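Local structure of omega transaminase (Pseudomonas sp., 5LHA) at residues K384-A389 with P434-T439. The protein catalyses pyridoxal phosphate-dependent transfer of amino groups between amines and carbonyl compounds, as a class-III aminotransferase of fold type I. Sequence-based numbering, arbitrary orientation.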
# COMPACT_ATOMS: atom_id res chain seq x y z
N LYS A 384 -34.15 16.15 -1.21
CA LYS A 384 -34.52 16.07 -2.62
C LYS A 384 -35.28 14.77 -2.82
O LYS A 384 -34.75 13.70 -2.49
CB LYS A 384 -33.29 16.13 -3.52
CG LYS A 384 -33.63 16.18 -4.99
CD LYS A 384 -32.38 16.25 -5.83
CE LYS A 384 -32.72 16.13 -7.31
NZ LYS A 384 -33.30 17.37 -7.87
N GLY A 385 -36.51 14.85 -3.32
CA GLY A 385 -37.37 13.66 -3.30
C GLY A 385 -37.68 13.26 -1.87
O GLY A 385 -37.98 14.11 -1.02
N LEU A 386 -37.63 11.96 -1.58
CA LEU A 386 -37.93 11.45 -0.24
C LEU A 386 -36.68 11.03 0.53
O LEU A 386 -36.70 10.03 1.25
CB LEU A 386 -38.92 10.29 -0.31
CG LEU A 386 -40.35 10.76 -0.59
CD1 LEU A 386 -41.27 9.59 -0.91
CD2 LEU A 386 -40.86 11.58 0.59
N MET A 387 -35.59 11.79 0.39
CA MET A 387 -34.47 11.76 1.33
C MET A 387 -34.28 13.17 1.87
O MET A 387 -34.13 14.13 1.10
CB MET A 387 -33.18 11.24 0.68
CG MET A 387 -32.78 11.91 -0.61
SD MET A 387 -31.69 10.86 -1.60
CE MET A 387 -30.32 10.57 -0.49
N ILE A 388 -34.33 13.30 3.20
CA ILE A 388 -34.28 14.59 3.88
C ILE A 388 -33.43 14.42 5.13
O ILE A 388 -33.40 13.34 5.74
CB ILE A 388 -35.70 15.10 4.23
CG1 ILE A 388 -36.44 15.53 2.96
CG2 ILE A 388 -35.64 16.26 5.22
CD1 ILE A 388 -37.93 15.66 3.15
N ALA A 389 -32.70 15.47 5.50
CA ALA A 389 -31.94 15.47 6.74
C ALA A 389 -32.19 16.76 7.50
O ALA A 389 -32.22 17.85 6.91
CB ALA A 389 -30.44 15.31 6.50
N PRO A 434 -38.76 7.60 4.01
CA PRO A 434 -39.89 6.68 4.06
C PRO A 434 -40.09 5.98 2.72
O PRO A 434 -39.42 6.32 1.73
CB PRO A 434 -41.06 7.61 4.37
CG PRO A 434 -40.69 8.88 3.68
CD PRO A 434 -39.20 9.00 3.85
N PRO A 435 -41.02 5.01 2.65
CA PRO A 435 -41.34 4.40 1.36
C PRO A 435 -41.79 5.46 0.36
O PRO A 435 -42.32 6.51 0.72
CB PRO A 435 -42.47 3.42 1.69
CG PRO A 435 -42.23 3.05 3.13
CD PRO A 435 -41.67 4.30 3.78
N LEU A 436 -41.54 5.17 -0.92
CA LEU A 436 -41.88 6.13 -1.97
C LEU A 436 -43.38 6.20 -2.23
O LEU A 436 -43.83 7.08 -2.97
CB LEU A 436 -41.13 5.78 -3.25
CG LEU A 436 -39.60 5.74 -3.07
CD1 LEU A 436 -38.88 5.69 -4.42
CD2 LEU A 436 -39.07 6.91 -2.23
N THR A 437 -44.16 5.29 -1.64
CA THR A 437 -45.61 5.36 -1.69
C THR A 437 -46.20 6.32 -0.65
O THR A 437 -47.42 6.39 -0.54
CB THR A 437 -46.21 3.96 -1.51
OG1 THR A 437 -45.77 3.41 -0.27
CG2 THR A 437 -45.79 3.06 -2.67
N LEU A 438 -45.35 7.05 0.08
CA LEU A 438 -45.82 7.99 1.10
C LEU A 438 -46.88 8.93 0.53
O LEU A 438 -46.76 9.43 -0.59
CB LEU A 438 -44.65 8.81 1.63
CG LEU A 438 -44.93 9.60 2.91
CD1 LEU A 438 -44.78 8.70 4.12
CD2 LEU A 438 -44.00 10.79 3.00
N THR A 439 -47.93 9.16 1.30
CA THR A 439 -49.02 10.04 0.89
C THR A 439 -48.89 11.41 1.55
O THR A 439 -48.06 11.63 2.43
CB THR A 439 -50.37 9.41 1.24
OG1 THR A 439 -50.51 9.31 2.66
CG2 THR A 439 -50.47 8.02 0.64
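L386 drives its isobutyl side chain into the turn P435-L438 and is the one residue of 384-389 that touches 434-439. It sits in a tight hairpin turn joining antiparallel neighbours of the seven-strand sheet that runs from 37-43 to 378-384, with the bond from K384 N to M387 O (3.1 Å) across it. G385 suits this turn because its backbone angles, phi 65° and psi -138°, are hard for other residues, whereas glycine, lacking a CB, enters this region easily; the chain then presents L386 to the loop ahead of helix 440-457. With CG beside the backbone N and anti to the carbonyl carbon (chi1 -75°), the leucine divides its two methyls between partners. CD1 lies 3.6 Å from P435 O and 3.7 Å from L436 CA, and also meets the methyl L436 CD2 at 3.7 Å. L436 CD2 also reaches L386 CB, at 3.9 Å. The other branch, CD2, packs against L438 CD2 at 4.0 Å and P434 CG at 4.1 Å, the side chains of L386 and P434 crossing at about a right angle. P435 O accepts from L438 N the bond that closes the type I turn P435-L438. An alanine in place of L386 would probably open a gap beside P434, L436 and L438 and take away the methyls they pack on. From I388 on, the strand runs beside strand 429-432. Helix 353-368 packs on L386, L436 and L438. The L436 side chain is about 14 Å from the bound PMP, outside its pocket. No hydrogen bond joins the segments directly; R272 NH1 bridges L386 O and P434 O, and the direct cohesion is apolar van der Waals contact between buried groups.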